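Local coordinates for endo-beta-mannanase (Opitutaceae bacterium TAV5, PDB 7BOB), which hydrolyses beta-1,4-linked mannosides as an exo-acting family 5 glycoside hydrolase of a termite-hindgut bacterium, and forms a homotrimer, at residues Y8-D11 against A15-I18; A181-L186 against G233-T238; G21-P26 against L279-T284; T56-V61 against L153-D158. All coordinates share one frame; numbering follows the deposited sequence.

Interaction 1 comes first along the chain. It closes a short hairpin-like N-terminal turn, with a single bridge and three residues between its two segments, just ahead of strand 20-23. Interaction 3 closes the longest loop, from strand 20-23 to strand 277-282, and so joins the first and the seventh strand of the eight-stranded barrel. Interactions 4 and 2 both lie within that loop, one after the other. Interaction 4 links the second strand to the end of the fourth, and interaction 2 ties the end of helix 168-183 to the run into strand 237-241. Interactions 3 and 4 meet inside the barrel, where R58 reaches N23. The turn packs against interaction 2 through F9 and V236.

Interaction 1: Y8-D11 against A15-I18; sequences YFRD and ARFI
The guanidinium of R16 lies flat on the Y8 ring. Their centres are 4.2 Å apart and their planes 26° apart, so this is an off-centre cation-pi stack. NE slides over the inner end of the tyrosine, 3.5 Å from Y8 CB. A bend at chi3 (-80°) folds the otherwise extended R16 chain back over the ring. Beside it, I18 CD1 lies 3.8 Å from Y8 CD2. F9 CB sits over the face of the F17 ring in a CH-pi contact, and the two rings meet obliquely.

The backbones hold these groups in place. F17 N gives a 3.1 Å hydrogen bond to F9 O, and D11 N gives one of 3.0 Å to A15 O. R10 and R16 between them form a non-hydrogen-bonded antiparallel pair. A water accepts from F9 N and donates to F17 O, extending the pairing. At the turn, A15 N makes a weak 3.0 Å bond to D11 OD1.

Further out, D4 forms salt bridges with both R10 and R16, and R10 also bonds G14 O. F9 reaches N312, while D11 and F17 touch R94, which sets the turn against the N-terminal ends of the barrel strands. The chemistry is therefore two-sided: F9 and F17 pack toward the barrel, while R10 and R16 share the carboxylate of D4, which probably balances their neighbouring charges.

Interaction 2: A181-L186 against G233-T238; sequences AIREVL and GIDVLT
R183 and D235 form a salt bridge. NH2 of R183 donates to D235 OD2 at 2.7 Å with an N-H...O angle of 161°. The acceptor lies in the guanidinium plane and is met on its syn side, while the two flat groups stand 75° apart. The same NH2 also donates to G233 O at 2.9 Å. That bond is more bent, and the donor stands above the carbonyl plane. One nitrogen thus grips both a side chain and a backbone carbonyl. The R183 chain is extended from CG to NE (chi2 -162°), which carries the guanidinium across to the other segment. NE is buried here and has no partner. NH1 turns the other way, to P187 O and A189 O. D235 OD2 is held a second time by I191 N. A methionine in place of R183 would probably leave G233 O without this donor and the D235 carboxylate without its charged mate from the helix.

The two segments meet through these polar contacts alone. Around them, R183 lies on I191, and I182 and I234 both pack on L153. The contact thus joins the end of helix 168-183 to the loop leading into strand 237-241, beside strand 191-192.

Interaction 3: G21-P26 against L279-T284; sequences GANYWP and LQEFGT
A single hydrogen bond joins the segments, from N23 to Q280. The donor is N23 ND2 and the acceptor is the backbone O of Q280, at 3.2 Å with a nearly straight N-H...O angle of 166°. It is flat at both ends: the donor lies in the carbonyl plane, and the acceptor lies in the amide plane of N23. ND2 also donates to W316 O, and N23 OD1 accepts from R58 NH1. Bonds at both ends of this buried amide should fix its rotation.

Van der Waals contact is limited to E281. Its CG lies 3.7 Å from N23 ND2, and the side chains cross at about a right angle. The E281 chain runs extended beyond CG, and OE1 meets Y242 OH. The side chain of Q280 bonds H240 through OE1. In clan GH-A enzymes of this fold, a glutamate at the end of the seventh strand is the nucleophile, and the place of E281 is consistent with that role.

Strand 311-316 runs between strands 20-23 and 277-282 in the parallel sheet. N23 therefore reaches past one strand to the next, on the inside of the barrel.

Interaction 4: T56-V61 against L153-D158; sequences TVRFFV and LGNELD
R58 and N155 both start out anti to the backbone N (chi1 179° and -174°), and this helps to bring their polar ends together. The R58 chain then stays extended as far as NE and carries its guanidinium across the barrel interior. N155 meets it at about a right angle. NH2 of R58 donates to N155 OD1 at 2.9 Å, with an N-H...O angle of 151°. The donor is tilted from the carbonyl plane of the amide, and OD1 in turn lies somewhat out of the guanidinium plane.

F60, two residues on in the same strand, touches both partners. Its CE1 lies 3.5 Å above the guanidinium plane of R58, over the centre, so the ring brings its edge to the flat face of the arginine. The same CE1 comes within 4.4 Å of N155 CG.

Partners farther off complete the grip. NH2 of R58 also forms a salt bridge with D152, and NH1 forms one with E281. N155 ND2 donates to W103 O, which holds the amide from its other end. A leucine in place of R58 would probably leave D152 and E281 without their shared partner and N155 OD1 without its donor.

N155 and E156 match the Asn-Glu pair of clan GH-A, in which the glutamate serves as acid/base; a like role for E156 is probable. Strand 94-101 lies between strands 56-62 and 151-154. R58 rests on Q96 of that strand, while L153 and L157 pack outward on helix 168-183.

Interaction 1: Y8-D11 against A15-I18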
loop_
_atom_site.group_PDB
_atom_site.type_symbol
_atom_site.label_atom_id
_atom_site.label_comp_id
_atom_site.label_asym_id
_atom_site.label_seq_id
_atom_site.Cartn_x
_atom_site.Cartn_y
_atom_site.Cartn_z
ATOM N N TYR A 8 -15.635 37.641 13.103
ATOM C CA TYR A 8 -16.166 38.261 11.895
ATOM C C TYR A 8 -15.228 39.341 11.362
ATOM O O TYR A 8 -14.475 39.968 12.115
ATOM C CB TYR A 8 -17.562 38.849 12.144
ATOM C CG TYR A 8 -18.595 37.759 12.302
ATOM C CD1 TYR A 8 -18.911 37.236 13.560
ATOM C CD2 TYR A 8 -19.225 37.223 11.191
ATOM C CE1 TYR A 8 -19.836 36.215 13.698
ATOM C CE2 TYR A 8 -20.158 36.202 11.321
ATOM C CZ TYR A 8 -20.459 35.698 12.570
ATOM O OH TYR A 8 -21.379 34.672 12.668
ATOM N N PHE A 9 -15.261 39.512 10.038
ATOM C CA PHE A 9 -14.538 40.588 9.375
ATOM C C PHE A 9 -15.049 41.965 9.807
ATOM O O PHE A 9 -16.254 42.191 9.956
ATOM C CB PHE A 9 -14.699 40.455 7.866
ATOM C CG PHE A 9 -13.840 39.398 7.260
ATOM C CD1 PHE A 9 -14.295 38.093 7.167
ATOM C CD2 PHE A 9 -12.570 39.704 6.794
ATOM C CE1 PHE A 9 -13.500 37.121 6.607
ATOM C CE2 PHE A 9 -11.772 38.744 6.242
ATOM C CZ PHE A 9 -12.235 37.445 6.142
ATOM N N ARG A 10 -14.117 42.901 9.965
ATOM C CA ARG A 10 -14.432 44.305 10.179
ATOM C C ARG A 10 -13.625 45.161 9.213
ATOM O O ARG A 10 -12.445 44.891 8.975
ATOM C CB ARG A 10 -14.146 44.709 11.624
ATOM C CG ARG A 10 -15.382 44.677 12.487
ATOM C CD ARG A 10 -15.160 45.318 13.849
ATOM N NE ARG A 10 -15.992 44.658 14.859
ATOM C CZ ARG A 10 -17.313 44.806 14.972
ATOM N NH1 ARG A 10 -17.982 45.622 14.156
ATOM N NH2 ARG A 10 -17.967 44.146 15.915
ATOM N N ASP A 11 -14.265 46.195 8.652
ATOM C CA ASP A 11 -13.569 47.097 7.739
ATOM C C ASP A 11 -12.813 48.167 8.519
ATOM O O ASP A 11 -12.923 48.274 9.744
ATOM C CB ASP A 11 -14.539 47.741 6.743
ATOM C CG ASP A 11 -15.647 48.526 7.414
ATOM O OD1 ASP A 11 -15.501 48.900 8.597
ATOM O OD2 ASP A 11 -16.684 48.759 6.756
ATOM N N ALA A 15 -17.009 48.782 11.143
ATOM C CA ALA A 15 -18.271 48.100 10.885
ATOM C C ALA A 15 -18.013 46.667 10.419
ATOM O O ALA A 15 -17.008 46.363 9.760
ATOM C CB ALA A 15 -19.098 48.837 9.829
ATOM N N ARG A 16 -18.942 45.788 10.755
ATOM C CA ARG A 16 -18.836 44.393 10.371
ATOM C C ARG A 16 -19.193 44.235 8.898
ATOM O O ARG A 16 -20.075 44.928 8.389
ATOM C CB ARG A 16 -19.773 43.542 11.240
ATOM C CG ARG A 16 -19.701 42.048 10.936
ATOM C CD ARG A 16 -20.635 41.249 11.803
ATOM N NE ARG A 16 -20.060 41.041 13.130
ATOM C CZ ARG A 16 -20.690 40.425 14.121
ATOM N NH1 ARG A 16 -21.915 39.949 13.922
ATOM N NH2 ARG A 16 -20.087 40.277 15.298
ATOM N N PHE A 17 -18.519 43.314 8.202
ATOM C CA PHE A 17 -19.058 42.919 6.909
ATOM C C PHE A 17 -18.857 41.431 6.650
ATOM O O PHE A 17 -17.952 40.790 7.181
ATOM C CB PHE A 17 -18.502 43.778 5.761
ATOM C CG PHE A 17 -17.161 43.378 5.281
ATOM C CD1 PHE A 17 -17.033 42.654 4.104
ATOM C CD2 PHE A 17 -16.017 43.742 5.984
ATOM C CE1 PHE A 17 -15.790 42.278 3.634
ATOM C CE2 PHE A 17 -14.746 43.376 5.523
ATOM C CZ PHE A 17 -14.632 42.647 4.345
ATOM N N ILE A 18 -19.772 40.890 5.860
ATOM C CA ILE A 18 -19.847 39.489 5.489
ATOM C C ILE A 18 -19.384 39.389 4.040
ATOM O O ILE A 18 -20.113 39.805 3.127
ATOM C CB ILE A 18 -21.265 38.928 5.654
ATOM C CG1 ILE A 18 -21.853 39.260 7.039
ATOM C CG2 ILE A 18 -21.253 37.437 5.406
ATOM C CD1 ILE A 18 -21.120 38.651 8.215
HETATM O O HOH W 1 -17.488 38.258 8.516
#

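Interaction 2: A181-L186 against G233-T238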
loop_
_atom_site.group_PDB
_atom_site.type_symbol
_atom_site.label_atom_id
_atom_site.label_comp_id
_atom_site.label_asym_id
_atom_site.label_seq_id
_atom_site.Cartn_x
_atom_site.Cartn_y
_atom_site.Cartn_z
ATOM N N ALA A 181 6.913 36.992 5.398
ATOM C CA ALA A 181 7.285 37.816 4.249
ATOM C C ALA A 181 6.180 38.799 3.899
ATOM O O ALA A 181 6.448 39.956 3.550
ATOM C CB ALA A 181 7.594 36.927 3.044
ATOM N N ILE A 182 4.926 38.346 3.960
ATOM C CA ILE A 182 3.816 39.240 3.670
ATOM C C ILE A 182 3.782 40.368 4.693
ATOM O O ILE A 182 3.507 41.530 4.361
ATOM C CB ILE A 182 2.501 38.438 3.634
ATOM C CG1 ILE A 182 2.362 37.712 2.294
ATOM C CG2 ILE A 182 1.291 39.334 3.900
ATOM C CD1 ILE A 182 1.527 36.430 2.394
ATOM N N ARG A 183 4.109 40.050 5.944
ATOM C CA ARG A 183 4.047 41.029 7.016
ATOM C C ARG A 183 5.263 41.945 7.053
ATOM O O ARG A 183 5.251 42.921 7.809
ATOM C CB ARG A 183 3.865 40.315 8.363
ATOM C CG ARG A 183 2.498 39.628 8.508
ATOM C CD ARG A 183 2.148 39.295 9.965
ATOM N NE ARG A 183 1.059 38.324 10.039
ATOM C CZ ARG A 183 -0.223 38.605 9.816
ATOM N NH1 ARG A 183 -0.619 39.844 9.525
ATOM N NH2 ARG A 183 -1.121 37.640 9.895
ATOM N N GLU A 184 6.306 41.658 6.273
ATOM C CA GLU A 184 7.377 42.632 6.089
ATOM C C GLU A 184 6.904 43.842 5.297
ATOM O O GLU A 184 7.571 44.881 5.316
ATOM C CB GLU A 184 8.573 41.996 5.383
ATOM C CG GLU A 184 9.456 41.165 6.291
ATOM C CD GLU A 184 10.550 40.450 5.518
ATOM O OE1 GLU A 184 10.933 40.964 4.445
ATOM O OE2 GLU A 184 11.012 39.369 5.966
ATOM N N VAL A 185 5.772 43.726 4.607
ATOM C CA VAL A 185 5.199 44.813 3.833
ATOM C C VAL A 185 3.895 45.315 4.442
ATOM O O VAL A 185 3.677 46.522 4.526
ATOM C CB VAL A 185 4.993 44.376 2.367
ATOM C CG1 VAL A 185 4.209 45.433 1.580
ATOM C CG2 VAL A 185 6.333 44.075 1.723
ATOM N N LEU A 186 3.018 44.413 4.882
ATOM C CA LEU A 186 1.727 44.785 5.457
ATOM C C LEU A 186 1.579 44.062 6.789
ATOM O O LEU A 186 0.857 43.055 6.892
ATOM C CB LEU A 186 0.576 44.452 4.508
ATOM C CG LEU A 186 0.489 45.208 3.190
ATOM C CD1 LEU A 186 -0.644 44.655 2.341
ATOM C CD2 LEU A 186 0.279 46.698 3.478
ATOM N N GLY A 233 0.827 32.624 11.731
ATOM C CA GLY A 233 0.630 33.800 10.913
ATOM C C GLY A 233 -0.664 33.849 10.132
ATOM O O GLY A 233 -0.842 34.781 9.343
ATOM N N ILE A 234 -1.577 32.893 10.327
ATOM C CA ILE A 234 -2.838 32.845 9.588
ATOM C C ILE A 234 -3.946 33.404 10.476
ATOM O O ILE A 234 -4.201 32.874 11.564
ATOM C CB ILE A 234 -3.165 31.413 9.138
ATOM C CG1 ILE A 234 -2.096 30.911 8.154
ATOM C CG2 ILE A 234 -4.559 31.367 8.519
ATOM C CD1 ILE A 234 -2.138 31.625 6.837
ATOM N N ASP A 235 -4.603 34.479 10.033
ATOM C CA ASP A 235 -5.647 35.084 10.854
ATOM C C ASP A 235 -7.002 34.437 10.637
ATOM O O ASP A 235 -7.814 34.403 11.561
ATOM C CB ASP A 235 -5.771 36.598 10.569
ATOM C CG ASP A 235 -4.457 37.326 10.729
ATOM O OD1 ASP A 235 -4.006 37.515 11.879
ATOM O OD2 ASP A 235 -3.845 37.678 9.699
ATOM N N VAL A 236 -7.284 33.966 9.425
ATOM C CA VAL A 236 -8.602 33.450 9.073
ATOM C C VAL A 236 -8.434 32.059 8.472
ATOM O O VAL A 236 -7.879 31.916 7.375
ATOM C CB VAL A 236 -9.341 34.359 8.082
ATOM C CG1 VAL A 236 -10.693 33.754 7.765
ATOM C CG2 VAL A 236 -9.494 35.782 8.647
ATOM N N LEU A 237 -8.935 31.047 9.168
ATOM C CA LEU A 237 -8.990 29.706 8.602
ATOM C C LEU A 237 -9.982 29.697 7.448
ATOM O O LEU A 237 -10.910 30.513 7.401
ATOM C CB LEU A 237 -9.417 28.705 9.670
ATOM C CG LEU A 237 -8.585 28.781 10.948
ATOM C CD1 LEU A 237 -9.017 27.684 11.944
ATOM C CD2 LEU A 237 -7.099 28.650 10.598
ATOM N N THR A 238 -9.780 28.788 6.498
ATOM C CA THR A 238 -10.731 28.646 5.403
ATOM C C THR A 238 -11.262 27.212 5.314
ATOM O O THR A 238 -10.642 26.259 5.793
ATOM C CB THR A 238 -10.106 29.039 4.057
ATOM O OG1 THR A 238 -9.066 28.113 3.748
ATOM C CG2 THR A 238 -9.537 30.452 4.106
#

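Interaction 3: G21-P26 against L279-T284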
loop_
_atom_site.group_PDB
_atom_site.type_symbol
_atom_site.label_atom_id
_atom_site.label_comp_id
_atom_site.label_asym_id
_atom_site.label_seq_id
_atom_site.Cartn_x
_atom_site.Cartn_y
_atom_site.Cartn_z
ATOM N N GLY A 21 -19.632 36.613 -2.587
ATOM C CA GLY A 21 -19.150 36.775 -3.954
ATOM C C GLY A 21 -18.705 35.433 -4.516
ATOM O O GLY A 21 -19.197 34.382 -4.102
ATOM N N ALA A 22 -17.753 35.504 -5.455
ATOM C CA ALA A 22 -17.364 34.360 -6.269
ATOM C C ALA A 22 -15.857 34.323 -6.451
ATOM O O ALA A 22 -15.191 35.362 -6.532
ATOM C CB ALA A 22 -17.999 34.383 -7.669
ATOM N N ASN A 23 -15.329 33.103 -6.532
ATOM C CA ASN A 23 -14.014 32.896 -7.118
ATOM C C ASN A 23 -14.101 33.143 -8.621
ATOM O O ASN A 23 -15.108 32.803 -9.255
ATOM C CB ASN A 23 -13.530 31.472 -6.825
ATOM C CG ASN A 23 -13.394 31.199 -5.335
ATOM O OD1 ASN A 23 -12.313 31.354 -4.758
ATOM N ND2 ASN A 23 -14.498 30.784 -4.699
ATOM N N TYR A 24 -13.036 33.714 -9.209
ATOM C CA TYR A 24 -13.145 34.250 -10.566
ATOM C C TYR A 24 -12.032 33.820 -11.499
ATOM O O TYR A 24 -10.850 33.995 -11.185
ATOM C CB TYR A 24 -13.168 35.780 -10.575
ATOM C CG TYR A 24 -13.306 36.321 -11.974
ATOM C CD1 TYR A 24 -14.500 36.194 -12.679
ATOM C CD2 TYR A 24 -12.242 36.944 -12.602
ATOM C CE1 TYR A 24 -14.634 36.685 -13.957
ATOM C CE2 TYR A 24 -12.362 37.441 -13.881
ATOM C CZ TYR A 24 -13.555 37.311 -14.556
ATOM O OH TYR A 24 -13.640 37.821 -15.834
ATOM N N TRP A 25 -12.429 33.336 -12.682
ATOM C CA TRP A 25 -11.638 33.306 -13.918
ATOM C C TRP A 25 -12.572 33.747 -15.040
ATOM O O TRP A 25 -13.755 33.394 -15.025
ATOM C CB TRP A 25 -11.073 31.923 -14.273
ATOM C CG TRP A 25 -10.001 31.387 -13.389
ATOM C CD1 TRP A 25 -10.109 30.326 -12.533
ATOM C CD2 TRP A 25 -8.645 31.833 -13.304
ATOM N NE1 TRP A 25 -8.913 30.103 -11.900
ATOM C CE2 TRP A 25 -7.993 31.011 -12.355
ATOM C CE3 TRP A 25 -7.920 32.855 -13.923
ATOM C CZ2 TRP A 25 -6.654 31.175 -12.014
ATOM C CZ3 TRP A 25 -6.572 33.014 -13.586
ATOM C CH2 TRP A 25 -5.958 32.177 -12.642
ATOM N N PRO A 26 -12.085 34.491 -16.032
ATOM C CA PRO A 26 -12.941 34.811 -17.184
ATOM C C PRO A 26 -13.394 33.553 -17.909
ATOM O O PRO A 26 -12.689 32.544 -17.943
ATOM C CB PRO A 26 -12.031 35.657 -18.086
ATOM C CG PRO A 26 -10.860 36.019 -17.237
ATOM C CD PRO A 26 -10.698 34.926 -16.246
ATOM N N LEU A 279 -16.029 30.446 4.502
ATOM C CA LEU A 279 -16.406 29.462 3.488
ATOM C C LEU A 279 -15.892 29.989 2.160
ATOM O O LEU A 279 -16.621 30.599 1.371
ATOM C CB LEU A 279 -17.912 29.230 3.456
ATOM C CG LEU A 279 -18.362 28.078 2.550
ATOM C CD1 LEU A 279 -17.758 26.768 3.022
ATOM C CD2 LEU A 279 -19.895 27.952 2.446
ATOM N N GLN A 280 -14.598 29.751 1.917
ATOM C CA GLN A 280 -13.888 30.414 0.826
ATOM C C GLN A 280 -14.234 29.849 -0.543
ATOM O O GLN A 280 -13.991 30.516 -1.564
ATOM C CB GLN A 280 -12.392 30.298 1.060
ATOM C CG GLN A 280 -11.533 31.159 0.144
ATOM C CD GLN A 280 -10.087 30.916 0.416
ATOM O OE1 GLN A 280 -9.659 29.761 0.518
ATOM N NE2 GLN A 280 -9.320 31.990 0.568
ATOM N N GLU A 281 -14.794 28.642 -0.579
ATOM C CA GLU A 281 -15.205 27.976 -1.809
ATOM C C GLU A 281 -16.365 27.067 -1.452
ATOM O O GLU A 281 -16.226 26.218 -0.565
ATOM C CB GLU A 281 -14.099 27.101 -2.416
ATOM C CG GLU A 281 -12.993 27.781 -3.175
ATOM C CD GLU A 281 -12.020 26.737 -3.760
ATOM O OE1 GLU A 281 -12.439 25.564 -3.965
ATOM O OE2 GLU A 281 -10.839 27.075 -3.970
ATOM N N PHE A 282 -17.474 27.206 -2.167
ATOM C CA PHE A 282 -18.510 26.200 -2.105
ATOM C C PHE A 282 -19.175 26.163 -3.467
ATOM O O PHE A 282 -19.200 27.169 -4.180
ATOM C CB PHE A 282 -19.519 26.504 -0.990
ATOM C CG PHE A 282 -20.445 27.608 -1.333
ATOM C CD1 PHE A 282 -20.034 28.931 -1.224
ATOM C CD2 PHE A 282 -21.712 27.330 -1.825
ATOM C CE1 PHE A 282 -20.900 29.965 -1.566
ATOM C CE2 PHE A 282 -22.575 28.353 -2.177
ATOM C CZ PHE A 282 -22.172 29.675 -2.042
ATOM N N GLY A 283 -19.695 25.003 -3.839
ATOM C CA GLY A 283 -20.303 24.883 -5.151
ATOM C C GLY A 283 -21.155 23.643 -5.222
ATOM O O GLY A 283 -21.076 22.773 -4.353
ATOM N N THR A 284 -21.997 23.586 -6.251
ATOM C CA THR A 284 -22.784 22.376 -6.451
ATOM C C THR A 284 -22.164 21.424 -7.453
ATOM O O THR A 284 -22.543 20.250 -7.465
ATOM C CB THR A 284 -24.207 22.695 -6.923
ATOM O OG1 THR A 284 -24.138 23.445 -8.142
ATOM C CG2 THR A 284 -24.985 23.469 -5.847
#

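Interaction 4: T56-V61 against L153-D158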
loop_
_atom_site.group_PDB
_atom_site.type_symbol
_atom_site.label_atom_id
_atom_site.label_comp_id
_atom_site.label_asym_id
_atom_site.label_seq_id
_atom_site.Cartn_x
_atom_site.Cartn_y
_atom_site.Cartn_z
ATOM N N THR A 56 -17.124 41.009 -2.535
ATOM C CA THR A 56 -15.770 40.470 -2.579
ATOM C C THR A 56 -15.578 39.630 -3.841
ATOM O O THR A 56 -16.527 39.098 -4.420
ATOM C CB THR A 56 -15.457 39.602 -1.356
ATOM O OG1 THR A 56 -16.504 38.645 -1.195
ATOM C CG2 THR A 56 -15.375 40.433 -0.078
ATOM N N VAL A 57 -14.323 39.517 -4.275
ATOM C CA VAL A 57 -13.990 38.649 -5.395
ATOM C C VAL A 57 -12.641 38.027 -5.082
ATOM O O VAL A 57 -11.683 38.744 -4.764
ATOM C CB VAL A 57 -13.974 39.385 -6.751
ATOM C CG1 VAL A 57 -12.998 40.594 -6.760
ATOM C CG2 VAL A 57 -13.679 38.395 -7.913
ATOM N N ARG A 58 -12.584 36.692 -5.100
ATOM C CA ARG A 58 -11.333 35.966 -4.936
ATOM C C ARG A 58 -10.737 35.686 -6.310
ATOM O O ARG A 58 -11.425 35.173 -7.203
ATOM C CB ARG A 58 -11.551 34.654 -4.184
ATOM C CG ARG A 58 -10.279 33.831 -4.002
ATOM C CD ARG A 58 -10.474 32.773 -2.946
ATOM N NE ARG A 58 -9.289 31.953 -2.698
ATOM C CZ ARG A 58 -9.227 30.626 -2.894
ATOM N NH1 ARG A 58 -10.264 29.951 -3.389
ATOM N NH2 ARG A 58 -8.119 29.968 -2.595
ATOM N N PHE A 59 -9.470 36.033 -6.486
ATOM C CA PHE A 59 -8.806 35.750 -7.742
ATOM C C PHE A 59 -7.363 35.344 -7.462
ATOM O O PHE A 59 -6.850 35.502 -6.349
ATOM C CB PHE A 59 -8.917 36.942 -8.706
ATOM C CG PHE A 59 -8.177 38.174 -8.264
ATOM C CD1 PHE A 59 -8.870 39.287 -7.808
ATOM C CD2 PHE A 59 -6.795 38.253 -8.353
ATOM C CE1 PHE A 59 -8.207 40.434 -7.420
ATOM C CE2 PHE A 59 -6.118 39.416 -7.963
ATOM C CZ PHE A 59 -6.826 40.492 -7.491
ATOM N N PHE A 60 -6.696 34.827 -8.485
ATOM C CA PHE A 60 -5.482 34.056 -8.280
ATOM C C PHE A 60 -4.318 34.671 -9.035
ATOM O O PHE A 60 -4.376 34.846 -10.258
ATOM C CB PHE A 60 -5.740 32.611 -8.692
ATOM C CG PHE A 60 -6.995 32.086 -8.108
ATOM C CD1 PHE A 60 -7.036 31.695 -6.782
ATOM C CD2 PHE A 60 -8.174 32.091 -8.842
ATOM C CE1 PHE A 60 -8.228 31.233 -6.205
ATOM C CE2 PHE A 60 -9.351 31.651 -8.283
ATOM C CZ PHE A 60 -9.381 31.227 -6.960
ATOM N N VAL A 61 -3.268 35.008 -8.292
ATOM C CA VAL A 61 -2.033 35.524 -8.867
ATOM C C VAL A 61 -1.210 34.308 -9.274
ATOM O O VAL A 61 -0.526 33.700 -8.444
ATOM C CB VAL A 61 -1.307 36.437 -7.862
ATOM C CG1 VAL A 61 -0.055 37.048 -8.464
ATOM C CG2 VAL A 61 -2.258 37.549 -7.386
ATOM N N LEU A 153 -3.074 33.159 1.173
ATOM C CA LEU A 153 -1.734 32.581 1.025
ATOM C C LEU A 153 -1.593 31.786 -0.272
ATOM O O LEU A 153 -0.591 31.902 -0.987
ATOM C CB LEU A 153 -1.433 31.691 2.229
ATOM C CG LEU A 153 0.003 31.210 2.395
ATOM C CD1 LEU A 153 0.962 32.397 2.216
ATOM C CD2 LEU A 153 0.163 30.574 3.755
ATOM N N GLY A 154 -2.578 30.958 -0.581
ATOM C CA GLY A 154 -2.564 30.230 -1.837
ATOM C C GLY A 154 -3.804 29.374 -1.907
ATOM O O GLY A 154 -4.574 29.285 -0.952
ATOM N N ASN A 155 -3.999 28.746 -3.056
ATOM C CA ASN A 155 -5.173 27.924 -3.272
ATOM C C ASN A 155 -4.878 26.459 -2.941
ATOM O O ASN A 155 -4.100 25.799 -3.642
ATOM C CB ASN A 155 -5.684 28.029 -4.697
ATOM C CG ASN A 155 -6.985 27.291 -4.838
ATOM O OD1 ASN A 155 -7.808 27.367 -3.934
ATOM N ND2 ASN A 155 -7.150 26.520 -5.906
ATOM N N GLU A 156 -5.512 25.961 -1.881
ATOM C CA GLU A 156 -5.547 24.532 -1.562
ATOM C C GLU A 156 -4.137 23.964 -1.502
ATOM O O GLU A 156 -3.813 22.952 -2.131
ATOM C CB GLU A 156 -6.416 23.776 -2.569
ATOM C CG GLU A 156 -7.849 24.331 -2.629
ATOM C CD GLU A 156 -8.867 23.352 -3.175
ATOM O OE1 GLU A 156 -8.497 22.488 -4.014
ATOM O OE2 GLU A 156 -10.053 23.455 -2.765
ATOM N N LEU A 157 -3.280 24.657 -0.746
ATOM C CA LEU A 157 -1.891 24.240 -0.643
ATOM C C LEU A 157 -1.787 22.858 -0.025
ATOM O O LEU A 157 -0.778 22.172 -0.216
ATOM C CB LEU A 157 -1.092 25.261 0.168
ATOM C CG LEU A 157 -0.877 26.627 -0.521
ATOM C CD1 LEU A 157 -0.622 27.737 0.509
ATOM C CD2 LEU A 157 0.246 26.556 -1.552
ATOM N N ASP A 158 -2.827 22.425 0.687
ATOM C CA ASP A 158 -2.847 21.115 1.307
ATOM C C ASP A 158 -3.210 19.999 0.334
ATOM O O ASP A 158 -3.146 18.830 0.716
ATOM C CB ASP A 158 -3.837 21.139 2.460
ATOM C CG ASP A 158 -5.240 21.438 1.989
ATOM O OD1 ASP A 158 -5.480 22.516 1.460
ATOM O OD2 ASP A 158 -6.113 20.581 2.107
#